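Local atomic coordinates of putative carboxynorspermidine decarboxylase protein (Sinorhizobium meliloti, PDB entry 3MT1), a protein that probably catalyses the pyridoxal 5'-phosphate-dependent decarboxylation of carboxynorspermidine and carboxyspermidine, yielding norspermidine and spermidine. Residues T351-E354 / A358-E361; T4-I9 / G313-F318; E179-F184 / S220-V225. All coordinates share one frame; numbering follows the deposited sequence.

Contact 1: T351-E354 / A358-E361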
ATOM      1  N   THR B 351     -14.647   3.103  19.469  1.00 43.91           N
ATOM      2  CA  THR B 351     -14.291   2.483  18.194  1.00 41.74           C
ATOM      3  C   THR B 351     -15.086   3.155  17.104  1.00 41.71           C
ATOM      4  O   THR B 351     -16.313   3.161  17.143  1.00 43.90           O
ATOM      5  CB  THR B 351     -14.569   1.001  18.179  1.00 42.15           C
ATOM      6  OG1 THR B 351     -13.823   0.409  19.232  1.00 44.77           O
ATOM      7  CG2 THR B 351     -14.078   0.398  16.910  1.00 40.24           C
ATOM      8  N   VAL B 352     -14.394   3.736  16.133  1.00 39.57           N
ATOM      9  CA  VAL B 352     -15.077   4.436  15.061  1.00 39.49           C
ATOM     10  C   VAL B 352     -15.458   3.484  13.919  1.00 39.59           C
ATOM     11  O   VAL B 352     -16.602   3.492  13.453  1.00 40.80           O
ATOM     12  CB  VAL B 352     -14.196   5.559  14.549  1.00 38.95           C
ATOM     13  CG1 VAL B 352     -14.718   6.098  13.255  1.00 40.02           C
ATOM     14  CG2 VAL B 352     -14.110   6.651  15.581  1.00 39.84           C
ATOM     15  N   ARG B 353     -14.496   2.667  13.475  1.00 37.51           N
ATOM     16  CA  ARG B 353     -14.661   1.826  12.296  1.00 36.96           C
ATOM     17  C   ARG B 353     -13.872   0.554  12.462  1.00 36.36           C
ATOM     18  O   ARG B 353     -12.681   0.579  12.764  1.00 34.31           O
ATOM     19  CB  ARG B 353     -14.160   2.552  11.045  1.00 36.62           C
ATOM     20  CG  ARG B 353     -14.137   1.734   9.728  1.00 36.71           C
ATOM     21  CD  ARG B 353     -15.523   1.440   9.150  1.00 34.41           C
ATOM     22  NE  ARG B 353     -15.470   1.228   7.706  1.00 36.15           N
ATOM     23  CZ  ARG B 353     -15.479   0.040   7.090  1.00 38.31           C
ATOM     24  NH1 ARG B 353     -15.534  -1.102   7.791  1.00 36.79           N
ATOM     25  NH2 ARG B 353     -15.422  -0.008   5.754  1.00 36.15           N
ATOM     26  N   GLU B 354     -14.552  -0.565  12.244  1.00 37.62           N
ATOM     27  CA  GLU B 354     -13.955  -1.871  12.369  1.00 37.14           C
ATOM     28  C   GLU B 354     -14.022  -2.482  10.976  1.00 35.55           C
ATOM     29  O   GLU B 354     -15.062  -2.397  10.319  1.00 35.62           O
ATOM     30  CB  GLU B 354     -14.802  -2.679  13.324  1.00 40.41           C
ATOM     31  CG  GLU B 354     -14.068  -3.626  14.263  1.00 47.00           C
ATOM     32  CD  GLU B 354     -15.020  -4.214  15.350  1.00 56.85           C
ATOM     33  OE1 GLU B 354     -16.245  -4.386  15.065  1.00 62.13           O
ATOM     34  OE2 GLU B 354     -14.547  -4.506  16.480  1.00 57.41           O
ATOM     35  N   ALA B 358     -16.020  -9.004   5.251  1.00 35.29           N
ATOM     36  CA  ALA B 358     -16.781  -8.501   4.116  1.00 35.80           C
ATOM     37  C   ALA B 358     -16.076  -7.285   3.465  1.00 33.66           C
ATOM     38  O   ALA B 358     -16.160  -7.104   2.261  1.00 34.10           O
ATOM     39  CB  ALA B 358     -18.212  -8.161   4.546  1.00 38.69           C
ATOM     40  N   ASP B 359     -15.374  -6.457   4.243  1.00 31.71           N
ATOM     41  CA  ASP B 359     -14.534  -5.435   3.640  1.00 29.52           C
ATOM     42  C   ASP B 359     -13.457  -6.109   2.815  1.00 27.52           C
ATOM     43  O   ASP B 359     -13.316  -5.821   1.647  1.00 28.06           O
ATOM     44  CB  ASP B 359     -13.926  -4.531   4.698  1.00 29.19           C
ATOM     45  CG  ASP B 359     -14.954  -3.669   5.367  1.00 34.26           C
ATOM     46  OD1 ASP B 359     -15.639  -2.924   4.654  1.00 38.11           O
ATOM     47  OD2 ASP B 359     -15.110  -3.735   6.615  1.00 41.74           O
ATOM     48  N   TYR B 360     -12.717  -7.046   3.393  1.00 26.16           N
ATOM     49  CA  TYR B 360     -11.691  -7.732   2.623  1.00 24.91           C
ATOM     50  C   TYR B 360     -12.235  -8.332   1.339  1.00 26.47           C
ATOM     51  O   TYR B 360     -11.714  -8.051   0.267  1.00 25.05           O
ATOM     52  CB  TYR B 360     -11.018  -8.811   3.464  1.00 24.37           C
ATOM     53  CG  TYR B 360     -10.117  -9.755   2.711  1.00 21.45           C
ATOM     54  CD1 TYR B 360      -8.899  -9.325   2.158  1.00 21.06           C
ATOM     55  CD2 TYR B 360     -10.449 -11.099   2.609  1.00 21.97           C
ATOM     56  CE1 TYR B 360      -8.058 -10.237   1.485  1.00 22.66           C
ATOM     57  CE2 TYR B 360      -9.642 -12.001   1.954  1.00 20.28           C
ATOM     58  CZ  TYR B 360      -8.467 -11.580   1.401  1.00 23.16           C
ATOM     59  OH  TYR B 360      -7.687 -12.510   0.791  1.00 27.49           O
ATOM     60  N   GLU B 361     -13.317  -9.121   1.462  1.00 29.38           N
ATOM     61  CA  GLU B 361     -13.841  -9.913   0.352  1.00 31.38           C
ATOM     62  C   GLU B 361     -14.295  -9.008  -0.772  1.00 33.06           C
ATOM     63  O   GLU B 361     -14.034  -9.286  -1.958  1.00 32.65           O
ATOM     64  CB  GLU B 361     -15.026 -10.768   0.786  1.00 33.93           C
ATOM     65  CG  GLU B 361     -15.277 -11.918  -0.155  1.00 37.65           C
ATOM     66  CD  GLU B 361     -16.612 -12.591   0.032  1.00 46.14           C
ATOM     67  OE1 GLU B 361     -16.656 -13.857  -0.004  1.00 48.50           O
ATOM     68  OE2 GLU B 361     -17.611 -11.859   0.201  1.00 49.83           O
TER
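Arg-353 meets the carboxylate of Asp-359 end-on with two nitrogens, one to each oxygen. NH1 of Arg-353 donates to OD2 of Asp-359 at 2.9 Å, with an N-H...O angle of 165°, and NH2 of Arg-353 reaches OD1 of Asp-359 at 3.1 Å and just as straight. Both oxygens lie in the guanidinium plane, yet the carboxylate is turned 48° against it, and the nitrogens therefore approach from above the carboxylate plane. CG of Arg-353 stands anti to the backbone N (chi1 174°), and a bend at chi2 carries the chain on toward the helix. The same NH1 also donates to the carbonyl oxygen of Glu-354, 2.9 Å away, which limits rotation of the guanidinium. NE of Arg-353 donates to the Gln-362 carbonyl of the second subunit, while OD2 of Asp-359 also accepts from the backbone N of Thr-356. An alanine here is likely to leave the Asp-359 carboxylate without its cationic mate and the Gln-362 carbonyl of the second subunit without this donor. With Val-352 and Arg-353 both facing Ile-340 in a classic beta bulge, the arrangement is a bidentate salt bridge joining a bulged strand of the mixed sheet to the C-terminal helix at the dimer interface.

Contact 2: T4-I9 / G313-F318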
ATOM      1  N   THR B   4      -6.407  -5.743  19.160  1.00 42.27           N
ATOM      2  CA  THR B   4      -5.371  -5.185  18.333  1.00 39.10           C
ATOM      3  C   THR B   4      -5.444  -5.849  16.954  1.00 37.79           C
ATOM      4  O   THR B   4      -6.035  -6.893  16.810  1.00 38.94           O
ATOM      5  CB  THR B   4      -3.976  -5.292  18.976  1.00 38.63           C
ATOM      6  OG1 THR B   4      -3.721  -6.636  19.343  1.00 37.65           O
ATOM      7  CG2 THR B   4      -3.914  -4.439  20.198  1.00 40.45           C
ATOM      8  N   PRO B   5      -4.894  -5.209  15.926  1.00 35.96           N
ATOM      9  CA  PRO B   5      -4.311  -3.886  15.948  1.00 34.17           C
ATOM     10  C   PRO B   5      -5.388  -2.831  15.795  1.00 34.20           C
ATOM     11  O   PRO B   5      -6.460  -3.105  15.221  1.00 35.73           O
ATOM     12  CB  PRO B   5      -3.413  -3.889  14.703  1.00 33.54           C
ATOM     13  CG  PRO B   5      -4.084  -4.795  13.742  1.00 33.62           C
ATOM     14  CD  PRO B   5      -4.696  -5.882  14.623  1.00 36.34           C
ATOM     15  N   TYR B   6      -5.116  -1.639  16.300  1.00 33.10           N
ATOM     16  CA  TYR B   6      -5.920  -0.476  15.977  1.00 33.40           C
ATOM     17  C   TYR B   6      -5.056   0.804  16.040  1.00 32.68           C
ATOM     18  O   TYR B   6      -4.013   0.834  16.733  1.00 32.20           O
ATOM     19  CB  TYR B   6      -7.155  -0.372  16.890  1.00 35.01           C
ATOM     20  CG  TYR B   6      -6.851  -0.431  18.372  1.00 37.50           C
ATOM     21  CD1 TYR B   6      -6.582   0.722  19.098  1.00 40.44           C
ATOM     22  CD2 TYR B   6      -6.845  -1.643  19.051  1.00 40.22           C
ATOM     23  CE1 TYR B   6      -6.314   0.664  20.473  1.00 42.28           C
ATOM     24  CE2 TYR B   6      -6.570  -1.704  20.414  1.00 42.97           C
ATOM     25  CZ  TYR B   6      -6.297  -0.546  21.111  1.00 43.29           C
ATOM     26  OH  TYR B   6      -6.020  -0.614  22.454  1.00 47.31           O
ATOM     27  N   TYR B   7      -5.472   1.824  15.280  1.00 31.53           N
ATOM     28  CA  TYR B   7      -4.857   3.135  15.337  1.00 30.40           C
ATOM     29  C   TYR B   7      -5.621   3.891  16.395  1.00 32.03           C
ATOM     30  O   TYR B   7      -6.860   3.967  16.322  1.00 33.87           O
ATOM     31  CB  TYR B   7      -5.032   3.871  14.011  1.00 29.28           C
ATOM     32  CG  TYR B   7      -4.432   3.229  12.767  1.00 28.31           C
ATOM     33  CD1 TYR B   7      -5.249   2.551  11.854  1.00 29.41           C
ATOM     34  CD2 TYR B   7      -3.075   3.372  12.460  1.00 25.53           C
ATOM     35  CE1 TYR B   7      -4.725   1.970  10.695  1.00 29.36           C
ATOM     36  CE2 TYR B   7      -2.525   2.803  11.296  1.00 27.51           C
ATOM     37  CZ  TYR B   7      -3.363   2.097  10.411  1.00 31.03           C
ATOM     38  OH  TYR B   7      -2.864   1.512   9.247  1.00 29.86           O
ATOM     39  N   LEU B   8      -4.928   4.472  17.373  1.00 32.40           N
ATOM     40  CA  LEU B   8      -5.635   5.172  18.452  1.00 33.24           C
ATOM     41  C   LEU B   8      -5.371   6.657  18.360  1.00 32.87           C
ATOM     42  O   LEU B   8      -4.252   7.119  18.555  1.00 33.34           O
ATOM     43  CB  LEU B   8      -5.208   4.627  19.810  1.00 34.40           C
ATOM     44  CG  LEU B   8      -5.863   5.176  21.084  1.00 36.42           C
ATOM     45  CD1 LEU B   8      -7.328   5.147  21.006  1.00 35.15           C
ATOM     46  CD2 LEU B   8      -5.427   4.372  22.328  1.00 37.75           C
ATOM     47  N   ILE B   9      -6.391   7.413  18.025  1.00 33.05           N
ATOM     48  CA  ILE B   9      -6.214   8.828  17.928  1.00 32.93           C
ATOM     49  C   ILE B   9      -6.530   9.461  19.272  1.00 34.77           C
ATOM     50  O   ILE B   9      -7.656   9.376  19.758  1.00 35.76           O
ATOM     51  CB  ILE B   9      -7.092   9.418  16.833  1.00 33.22           C
ATOM     52  CG1 ILE B   9      -6.677   8.838  15.464  1.00 32.28           C
ATOM     53  CG2 ILE B   9      -7.047  10.971  16.880  1.00 31.96           C
ATOM     54  CD1 ILE B   9      -7.815   8.907  14.409  1.00 32.66           C
ATOM     55  N   GLY B 313       1.427 -11.946  24.057  1.00 50.44           N
ATOM     56  CA  GLY B 313       0.321 -11.264  24.729  1.00 50.73           C
ATOM     57  C   GLY B 313       0.644  -9.819  25.078  1.00 50.39           C
ATOM     58  O   GLY B 313      -0.241  -9.035  25.379  1.00 49.95           O
ATOM     59  N   ASP B 314       1.925  -9.465  25.033  1.00 50.78           N
ATOM     60  CA  ASP B 314       2.372  -8.134  25.444  1.00 51.25           C
ATOM     61  C   ASP B 314       2.026  -7.122  24.391  1.00 49.16           C
ATOM     62  O   ASP B 314       2.056  -7.415  23.191  1.00 47.81           O
ATOM     63  CB  ASP B 314       3.880  -8.109  25.726  1.00 52.23           C
ATOM     64  CG  ASP B 314       4.252  -8.849  27.026  1.00 56.77           C
ATOM     65  OD1 ASP B 314       3.332  -9.199  27.812  1.00 58.71           O
ATOM     66  OD2 ASP B 314       5.469  -9.069  27.264  1.00 60.79           O
ATOM     67  N   ARG B 315       1.709  -5.927  24.863  1.00 49.07           N
ATOM     68  CA  ARG B 315       1.157  -4.889  24.056  1.00 46.88           C
ATOM     69  C   ARG B 315       2.273  -3.921  23.740  1.00 45.63           C
ATOM     70  O   ARG B 315       3.017  -3.538  24.634  1.00 46.62           O
ATOM     71  CB  ARG B 315       0.056  -4.186  24.842  1.00 48.30           C
ATOM     72  CG  ARG B 315      -0.235  -2.806  24.318  1.00 51.59           C
ATOM     73  CD  ARG B 315      -0.963  -2.888  22.939  1.00 52.41           C
ATOM     74  NE  ARG B 315      -2.306  -3.398  23.169  1.00 53.64           N
ATOM     75  CZ  ARG B 315      -3.291  -2.619  23.585  1.00 55.50           C
ATOM     76  NH1 ARG B 315      -3.044  -1.330  23.759  1.00 56.19           N
ATOM     77  NH2 ARG B 315      -4.506  -3.108  23.806  1.00 56.77           N
ATOM     78  N   ILE B 316       2.381  -3.540  22.464  1.00 42.99           N
ATOM     79  CA  ILE B 316       3.357  -2.559  21.975  1.00 41.27           C
ATOM     80  C   ILE B 316       2.645  -1.423  21.210  1.00 39.22           C
ATOM     81  O   ILE B 316       1.771  -1.696  20.395  1.00 38.13           O
ATOM     82  CB  ILE B 316       4.397  -3.269  21.056  1.00 41.12           C
ATOM     83  CG1 ILE B 316       5.380  -4.109  21.895  1.00 43.47           C
ATOM     84  CG2 ILE B 316       5.160  -2.266  20.141  1.00 39.91           C
ATOM     85  CD1 ILE B 316       6.154  -5.137  21.088  1.00 42.57           C
ATOM     86  N   SER B 317       3.019  -0.174  21.479  1.00 38.64           N
ATOM     87  CA  SER B 317       2.421   1.003  20.829  1.00 38.37           C
ATOM     88  C   SER B 317       3.391   1.711  19.863  1.00 37.54           C
ATOM     89  O   SER B 317       4.321   2.375  20.296  1.00 38.66           O
ATOM     90  CB  SER B 317       1.957   2.041  21.877  1.00 39.72           C
ATOM     91  OG  SER B 317       1.384   1.434  23.016  1.00 41.07           O
ATOM     92  N   PHE B 318       3.175   1.619  18.559  1.00 35.77           N
ATOM     93  CA  PHE B 318       4.014   2.425  17.673  1.00 35.27           C
ATOM     94  C   PHE B 318       3.573   3.859  17.716  1.00 35.64           C
ATOM     95  O   PHE B 318       2.406   4.170  17.581  1.00 35.42           O
ATOM     96  CB  PHE B 318       4.111   1.831  16.266  1.00 32.94           C
ATOM     97  CG  PHE B 318       4.753   0.483  16.273  1.00 33.91           C
ATOM     98  CD1 PHE B 318       6.075   0.344  16.655  1.00 34.36           C
ATOM     99  CD2 PHE B 318       4.016  -0.668  15.988  1.00 36.56           C
ATOM    100  CE1 PHE B 318       6.683  -0.912  16.711  1.00 34.92           C
ATOM    101  CE2 PHE B 318       4.602  -1.936  16.030  1.00 34.80           C
ATOM    102  CZ  PHE B 318       5.947  -2.056  16.404  1.00 36.80           C
TER
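Arg-315 reaches across to Thr-4 and Tyr-6 from the start of strand 315-318, and these three residues make up the contact. Before it, Gly-313 and Asp-314 form the approach to the strand. Gly-313 has a positive phi of 110°, at which a side chain would run into the preceding carbonyl oxygen, and OD2 of Asp-314 accepts from the backbone N of Lys-311.

At Arg-315 the chain leaves with CG anti to the backbone N, then bends at both chi2 and chi3, which brings the guanidinium over to the other segment. There CG2 of Thr-4 lies 3.5 Å from NE of Arg-315, a methyl against the polar end of the chain. The hydroxyl of Tyr-6 lies near both terminal nitrogens: its OH is 3.2 Å from NH2 of Arg-315. The ring and guanidinium planes stand 86° apart, which excludes a parallel stack. The main charge partner of Arg-315 is Glu-243, which forms a salt bridge with NH1, and OG1 of Thr-4 turns instead to Asp-260 and Thr-245.

Further along, Ile-316 packs on Val-246 of strand 240-251, and its CG2 sits 3.8 Å above one face of the Phe-318 ring. Ser-317 gives its OG to OE1 of Glu-243, the same oxygen that pairs with Arg-315. Phe-318 closes the strand, its ring stacked with that of Phe-301. Strands 6-10 and 315-318 each pair antiparallel with strand 240-251, which lies between them, consistent with their nearest CA atoms, those of Thr-4 and Arg-315, being 8.7 Å apart. The N-terminal strand and strand 315-318, flanking strand 240-251, are part of the mixed beta-sheet domain that accompanies the barrel in this class-II Orn/Lys/Arg decarboxylase family.

Contact 3: E179-F184 / S220-V225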
ATOM      1  N   GLU B 179      14.354  32.949  -0.821  1.00 70.78           N
ATOM      2  CA  GLU B 179      14.637  32.615  -2.228  1.00 72.61           C
ATOM      3  C   GLU B 179      13.380  32.631  -3.099  1.00 71.05           C
ATOM      4  O   GLU B 179      13.464  32.793  -4.327  1.00 72.02           O
ATOM      5  CB  GLU B 179      15.425  31.292  -2.377  1.00 73.07           C
ATOM      6  CG  GLU B 179      16.948  31.535  -2.639  1.00 78.13           C
ATOM      7  CD  GLU B 179      17.801  30.255  -2.730  1.00 79.78           C
ATOM      8  OE1 GLU B 179      17.447  29.224  -2.097  1.00 79.33           O
ATOM      9  OE2 GLU B 179      18.836  30.296  -3.434  1.00 79.46           O
ATOM     10  N   ILE B 180      12.225  32.483  -2.454  1.00 68.94           N
ATOM     11  CA  ILE B 180      10.923  32.617  -3.117  1.00 68.01           C
ATOM     12  C   ILE B 180      10.637  34.066  -3.600  1.00 69.43           C
ATOM     13  O   ILE B 180      10.174  34.281  -4.729  1.00 69.46           O
ATOM     14  CB  ILE B 180       9.809  32.087  -2.204  1.00 65.64           C
ATOM     15  CG1 ILE B 180       9.853  30.559  -2.182  1.00 65.05           C
ATOM     16  CG2 ILE B 180       8.427  32.622  -2.627  1.00 64.53           C
ATOM     17  CD1 ILE B 180       8.916  29.902  -1.152  1.00 62.89           C
ATOM     18  N   GLU B 181      10.937  35.047  -2.751  1.00 70.68           N
ATOM     19  CA  GLU B 181      10.781  36.467  -3.100  1.00 72.58           C
ATOM     20  C   GLU B 181      11.649  36.871  -4.294  1.00 74.29           C
ATOM     21  O   GLU B 181      11.196  37.557  -5.196  1.00 74.76           O
ATOM     22  CB  GLU B 181      11.074  37.361  -1.879  1.00 73.90           C
ATOM     23  CG  GLU B 181      10.089  37.129  -0.699  1.00 74.27           C
ATOM     24  CD  GLU B 181      10.295  38.079   0.485  1.00 78.58           C
ATOM     25  OE1 GLU B 181      10.514  37.567   1.611  1.00 78.00           O
ATOM     26  OE2 GLU B 181      10.217  39.326   0.295  1.00 82.45           O
ATOM     27  N   GLU B 182      12.888  36.401  -4.299  1.00 75.57           N
ATOM     28  CA  GLU B 182      13.860  36.746  -5.325  1.00 77.77           C
ATOM     29  C   GLU B 182      13.509  36.172  -6.694  1.00 77.00           C
ATOM     30  O   GLU B 182      13.765  36.808  -7.714  1.00 78.98           O
ATOM     31  CB  GLU B 182      15.242  36.279  -4.887  1.00 79.71           C
ATOM     32  CG  GLU B 182      15.518  36.586  -3.420  1.00 81.26           C
ATOM     33  CD  GLU B 182      16.998  36.600  -3.072  1.00 86.13           C
ATOM     34  OE1 GLU B 182      17.621  35.510  -3.006  1.00 86.89           O
ATOM     35  OE2 GLU B 182      17.529  37.709  -2.842  1.00 88.10           O
ATOM     36  N   ARG B 183      12.924  34.977  -6.720  1.00 74.13           N
ATOM     37  CA  ARG B 183      12.508  34.370  -7.987  1.00 73.36           C
ATOM     38  C   ARG B 183      11.146  34.858  -8.491  1.00 71.46           C
ATOM     39  O   ARG B 183      10.942  34.963  -9.702  1.00 72.41           O
ATOM     40  CB  ARG B 183      12.566  32.828  -7.936  1.00 72.43           C
ATOM     41  CG  ARG B 183      13.859  32.216  -8.525  1.00 75.26           C
ATOM     42  CD  ARG B 183      13.940  30.726  -8.228  1.00 77.13           C
ATOM     43  NE  ARG B 183      14.823  29.993  -9.138  1.00 81.27           N
ATOM     44  CZ  ARG B 183      16.153  29.904  -9.014  1.00 85.32           C
ATOM     45  NH1 ARG B 183      16.793  30.504  -8.011  1.00 85.65           N
ATOM     46  NH2 ARG B 183      16.857  29.207  -9.905  1.00 87.25           N
ATOM     47  N   PHE B 184      10.223  35.166  -7.585  1.00 68.38           N
ATOM     48  CA  PHE B 184       8.852  35.431  -8.010  1.00 66.45           C
ATOM     49  C   PHE B 184       8.219  36.649  -7.348  1.00 66.21           C
ATOM     50  O   PHE B 184       7.077  36.989  -7.658  1.00 65.60           O
ATOM     51  CB  PHE B 184       7.942  34.199  -7.785  1.00 63.73           C
ATOM     52  CG  PHE B 184       8.473  32.909  -8.364  1.00 62.84           C
ATOM     53  CD1 PHE B 184       8.738  31.826  -7.538  1.00 61.00           C
ATOM     54  CD2 PHE B 184       8.714  32.776  -9.734  1.00 65.19           C
ATOM     55  CE1 PHE B 184       9.232  30.631  -8.059  1.00 61.34           C
ATOM     56  CE2 PHE B 184       9.222  31.582 -10.270  1.00 64.31           C
ATOM     57  CZ  PHE B 184       9.478  30.513  -9.431  1.00 64.03           C
ATOM     58  N   SER B 220       3.038  38.667   3.966  1.00 59.01           N
ATOM     59  CA  SER B 220       1.683  39.005   3.590  1.00 58.65           C
ATOM     60  C   SER B 220       1.502  40.518   3.503  1.00 60.85           C
ATOM     61  O   SER B 220       0.735  41.000   2.674  1.00 61.31           O
ATOM     62  CB  SER B 220       0.700  38.398   4.588  1.00 57.41           C
ATOM     63  OG  SER B 220      -0.570  39.024   4.491  1.00 58.10           O
ATOM     64  N   ASP B 221       2.207  41.260   4.358  1.00 62.66           N
ATOM     65  CA  ASP B 221       2.126  42.730   4.365  1.00 64.79           C
ATOM     66  C   ASP B 221       2.815  43.334   3.141  1.00 65.81           C
ATOM     67  O   ASP B 221       2.207  44.080   2.382  1.00 66.80           O
ATOM     68  CB  ASP B 221       2.709  43.314   5.659  1.00 66.16           C
ATOM     69  CG  ASP B 221       1.694  43.362   6.800  1.00 67.19           C
ATOM     70  OD1 ASP B 221       0.503  43.040   6.582  1.00 67.39           O
ATOM     71  OD2 ASP B 221       2.083  43.729   7.930  1.00 69.80           O
ATOM     72  N   ARG B 222       4.079  42.989   2.950  1.00 66.21           N
ATOM     73  CA  ARG B 222       4.835  43.412   1.787  1.00 67.34           C
ATOM     74  C   ARG B 222       4.050  43.184   0.491  1.00 65.78           C
ATOM     75  O   ARG B 222       3.885  44.109  -0.298  1.00 66.93           O
ATOM     76  CB  ARG B 222       6.191  42.680   1.746  1.00 68.29           C
ATOM     77  CG  ARG B 222       6.981  42.849   0.449  1.00 71.24           C
ATOM     78  CD  ARG B 222       8.341  42.218   0.530  1.00 73.77           C
ATOM     79  NE  ARG B 222       9.296  43.118   1.153  1.00 79.44           N
ATOM     80  CZ  ARG B 222      10.616  43.027   1.007  1.00 83.29           C
ATOM     81  NH1 ARG B 222      11.157  42.071   0.252  1.00 83.26           N
ATOM     82  NH2 ARG B 222      11.399  43.900   1.619  1.00 85.61           N
ATOM     83  N   TYR B 223       3.549  41.965   0.280  1.00 62.83           N
ATOM     84  CA  TYR B 223       2.973  41.612  -1.024  1.00 61.17           C
ATOM     85  C   TYR B 223       1.462  41.819  -1.176  1.00 59.30           C
ATOM     86  O   TYR B 223       0.934  41.707  -2.285  1.00 58.65           O
ATOM     87  CB  TYR B 223       3.409  40.201  -1.450  1.00 59.89           C
ATOM     88  CG  TYR B 223       4.912  40.092  -1.655  1.00 62.78           C
ATOM     89  CD1 TYR B 223       5.520  40.642  -2.791  1.00 65.39           C
ATOM     90  CD2 TYR B 223       5.730  39.471  -0.706  1.00 61.77           C
ATOM     91  CE1 TYR B 223       6.887  40.565  -2.979  1.00 66.40           C
ATOM     92  CE2 TYR B 223       7.104  39.388  -0.891  1.00 63.06           C
ATOM     93  CZ  TYR B 223       7.678  39.935  -2.028  1.00 66.52           C
ATOM     94  OH  TYR B 223       9.046  39.879  -2.219  1.00 68.36           O
ATOM     95  N   GLY B 224       0.779  42.145  -0.079  1.00 58.46           N
ATOM     96  CA  GLY B 224      -0.692  42.289  -0.071  1.00 57.25           C
ATOM     97  C   GLY B 224      -1.457  41.055  -0.558  1.00 54.99           C
ATOM     98  O   GLY B 224      -2.365  41.173  -1.389  1.00 54.82           O
ATOM     99  N   VAL B 225      -1.064  39.879  -0.053  1.00 52.98           N
ATOM    100  CA  VAL B 225      -1.672  38.589  -0.401  1.00 50.63           C
ATOM    101  C   VAL B 225      -2.189  37.877   0.854  1.00 49.40           C
ATOM    102  O   VAL B 225      -1.678  38.094   1.946  1.00 50.12           O
ATOM    103  CB  VAL B 225      -0.663  37.611  -1.148  1.00 50.25           C
ATOM    104  CG1 VAL B 225      -0.242  38.137  -2.544  1.00 50.89           C
ATOM    105  CG2 VAL B 225       0.559  37.278  -0.295  1.00 49.03           C
TER
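Glu-181 lays its side chain along the hydroxyl end of Tyr-223, from CB out to the carboxylate. CB and CG of Glu-181 each come to 3.3 Å from OH of Tyr-223, and the carboxylate carbon lies at the edge of the ring, in its plane. The carboxylate and ring planes are 87° apart, so the acid meets the ring rim nearly perpendicular to it. CG of Glu-181 is anti to the carbonyl carbon (chi1 -63°) and the chain is extended beyond it, which projects the carboxylate across to helix 209-223.

Two donors converge on one oxygen. OH of Tyr-223 donates to OE2 of Glu-181 at 2.8 Å, and OE2 receives it on its anti lone pair, the one away from OE1. NH1 of Arg-222 approaches the same OE2 of Glu-181 at 2.9 Å, but the N-H...O angle of 128° makes this a weak hydrogen bond within a salt bridge. The chain of Arg-222 reaches this position through a bend at chi3, and its CG lies 3.6 Å above the centre of the Tyr-223 ring, so that the neighbour in sequence rests on one face while the acid takes the edge.

The other oxygen, OE1 of Glu-181, pairs with Arg-215, also on helix 209-223, while Ile-188 and Ala-189 pack against Tyr-223 from helix 170-190. Just past the helix end, Gly-224 has a positive phi, and OG of Ser-220 donates to the carbonyl oxygen of Val-225 at 2.9 Å, nearly in line with the C=O bond.

Placed between two arginines and a phenol donor, the carboxylate of Glu-181 would be expected to stay ionised, its negative charge spread over both oxygens, and the neighbouring helices 170-190 and 209-223 are joined by polar links at the surface.

In the fold
From the N terminus, the chain enters contact 2 at once with residues 4-9, then runs through the parallel eight-stranded barrel before residues 313-318 close that loop of some 300 residues. Contact 3 forms and closes within it, linking two helices, 170-190 and 209-223, of the barrel part. Contact 1 follows in series, a short return from strand 349-353 to helix 357-362 near the C terminus. No two contacts cross. Contacts 1 and 2 reach the same mixed sheet, their centres about 17 Å apart; contact 3 lies on the opposite side of the chain's centre, its centre about 46 Å from that of contact 2.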